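Hypothetical protein YHBO (Escherichia coli, PDB 1OI4) repairs proteins and nucleotides glycated by methylglyoxal or glyoxal, hydrolysing the Maillard adducts and releasing lactate or glycolate. Local coordinates at residues Leu142-Val145 and Lys146-Ile150. Residues are numbered along the deposited sequence; the frame is centred on the assembly and turned at random.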
ATOM      1  N   LEU A 142      16.891  -6.013  -2.497  1.00 16.97           N
ATOM      2  CA  LEU A 142      16.299  -4.739  -2.130  1.00 17.02           C
ATOM      3  C   LEU A 142      15.715  -4.764  -0.730  1.00 15.39           C
ATOM      4  O   LEU A 142      15.685  -5.804  -0.066  1.00 13.68           O
ATOM      5  CB  LEU A 142      15.221  -4.334  -3.143  1.00 21.04           C
ATOM      6  CG  LEU A 142      14.183  -5.364  -3.580  1.00 21.52           C
ATOM      7  CD1 LEU A 142      13.459  -5.910  -2.368  1.00 21.44           C
ATOM      8  CD2 LEU A 142      13.207  -4.714  -4.546  1.00 21.66           C
ATOM      9  N   THR A 143      15.270  -3.602  -0.281  1.00 12.23           N
ATOM     10  CA  THR A 143      14.661  -3.480   1.026  1.00 11.40           C
ATOM     11  C   THR A 143      13.361  -2.715   0.832  1.00 10.84           C
ATOM     12  O   THR A 143      13.035  -2.323  -0.292  1.00 11.10           O
ATOM     13  CB  THR A 143      15.582  -2.725   2.007  1.00  9.94           C
ATOM     14  OG1 THR A 143      15.091  -2.895   3.340  1.00 10.75           O
ATOM     15  CG2 THR A 143      15.630  -1.239   1.670  1.00 10.56           C
ATOM     16  N   ALA A 144      12.626  -2.507   1.918  1.00 11.83           N
ATOM     17  CA  ALA A 144      11.353  -1.790   1.866  1.00 11.55           C
ATOM     18  C   ALA A 144      10.796  -1.624   3.273  1.00 10.80           C
ATOM     19  O   ALA A 144      11.352  -2.153   4.229  1.00 11.06           O
ATOM     20  CB  ALA A 144      10.349  -2.555   0.994  1.00 11.74           C
ATOM     21  N   VAL A 145       9.683  -0.899   3.381  1.00 10.33           N
ATOM     22  CA  VAL A 145       9.035  -0.634   4.659  1.00  9.47           C
ATOM     23  C   VAL A 145       8.392  -1.906   5.225  1.00  9.09           C
ATOM     24  O   VAL A 145       7.865  -2.736   4.484  1.00  6.73           O
ATOM     25  CB  VAL A 145       7.980   0.491   4.495  1.00 11.33           C
ATOM     26  CG1 VAL A 145       6.784  -0.024   3.717  1.00 12.49           C
ATOM     27  CG2 VAL A 145       7.580   1.048   5.855  1.00 11.61           C
ATOM     28  N   LYS A 146       8.435  -2.042   6.545  1.00  9.78           N
ATOM     29  CA  LYS A 146       7.918  -3.216   7.241  1.00 10.84           C
ATOM     30  C   LYS A 146       6.651  -3.908   6.736  1.00  9.70           C
ATOM     31  O   LYS A 146       6.678  -5.100   6.440  1.00 11.02           O
ATOM     32  CB  LYS A 146       7.751  -2.912   8.735  1.00 12.01           C
ATOM     33  CG  LYS A 146       8.995  -3.216   9.567  1.00 17.10           C
ATOM     34  CD  LYS A 146       8.643  -3.448  11.031  1.00 19.62           C
ATOM     35  CE  LYS A 146       9.246  -2.389  11.940  1.00 24.80           C
ATOM     36  NZ  LYS A 146       8.752  -1.018  11.631  1.00 28.00           N
ATOM     37  N   PRO A 147       5.525  -3.185   6.640  1.00 10.30           N
ATOM     38  CA  PRO A 147       4.296  -3.833   6.167  1.00 10.82           C
ATOM     39  C   PRO A 147       4.350  -4.595   4.843  1.00  9.11           C
ATOM     40  O   PRO A 147       3.571  -5.521   4.643  1.00  9.52           O
ATOM     41  CB  PRO A 147       3.284  -2.685   6.132  1.00 10.75           C
ATOM     42  CG  PRO A 147       4.154  -1.464   5.941  1.00 12.46           C
ATOM     43  CD  PRO A 147       5.296  -1.749   6.878  1.00  8.87           C
ATOM     44  N   ILE A 148       5.254  -4.228   3.940  1.00  9.99           N
ATOM     45  CA  ILE A 148       5.304  -4.927   2.657  1.00  9.88           C
ATOM     46  C   ILE A 148       6.470  -5.895   2.485  1.00  9.65           C
ATOM     47  O   ILE A 148       6.641  -6.480   1.418  1.00 11.60           O
ATOM     48  CB  ILE A 148       5.291  -3.927   1.465  1.00 10.01           C
ATOM     49  CG1 ILE A 148       6.613  -3.163   1.387  1.00 10.04           C
ATOM     50  CG2 ILE A 148       4.143  -2.936   1.636  1.00  7.22           C
ATOM     51  CD1 ILE A 148       6.693  -2.231   0.183  1.00 11.29           C
ATOM     52  N   ILE A 149       7.261  -6.079   3.536  1.00 11.76           N
ATOM     53  CA  ILE A 149       8.393  -6.996   3.473  1.00  9.97           C
ATOM     54  C   ILE A 149       7.937  -8.360   2.959  1.00 11.44           C
ATOM     55  O   ILE A 149       8.584  -8.961   2.101  1.00 11.20           O
ATOM     56  CB  ILE A 149       9.054  -7.162   4.872  1.00 11.87           C
ATOM     57  CG1 ILE A 149       9.767  -5.861   5.269  1.00 12.04           C
ATOM     58  CG2 ILE A 149      10.037  -8.317   4.860  1.00 11.35           C
ATOM     59  CD1 ILE A 149      10.388  -5.896   6.656  1.00 12.45           C
ATOM     60  N   ILE A 150       6.811  -8.839   3.481  1.00 10.94           N
ATOM     61  CA  ILE A 150       6.269 -10.129   3.075  1.00 11.37           C
ATOM     62  C   ILE A 150       5.909 -10.153   1.579  1.00 10.56           C
ATOM     63  O   ILE A 150       6.104 -11.169   0.906  1.00  8.92           O
ATOM     64  CB  ILE A 150       5.015 -10.494   3.930  1.00 12.69           C
ATOM     65  CG1 ILE A 150       4.452 -11.851   3.504  1.00 13.15           C
ATOM     66  CG2 ILE A 150       3.934  -9.425   3.767  1.00 10.22           C
ATOM     67  CD1 ILE A 150       5.367 -13.011   3.756  1.00 15.19           C
TER
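A beta-turn, Val145 to Ile148, leads into helix 149-154 and brings Val145 against Pro147 and Ile148. The evidence for the turn is the bond from Ile148 N to Val145 O, 3.1 Å long with an N-H...O angle of 152°, which closes an i to i+3 loop around Lys146 and Pro147. The donor sits 30° off the carbonyl plane of Val145. A second bond of the same spacing follows, Ile149 N to Lys146 O at 3.1 Å, and carries the chain into the helix.

On the side-chain level, CG1 of Val145 lies between its backbone N and carbonyl carbon (chi1 72°), from where it meets CG of Pro147 at 3.7 Å and CG1 of Ile148 at 3.9 Å. This corner of the DJ-1/PfpI fold lies beside the active site: the Val145 side chain touches His126 and lies about 4 Å from that of Cys125, probably the catalytic nucleophile as in related proteins. Cutting Val145 back to an alanine would probably strip Pro147 CG of its apolar neighbour and open a gap against Ile148 CG1. Ile148 CG1 also sits between backbone N and carbonyl carbon, directing CD1 onto Ala144 CB at 3.8 Å, while Pro147 also packs on Asp99 of the second subunit.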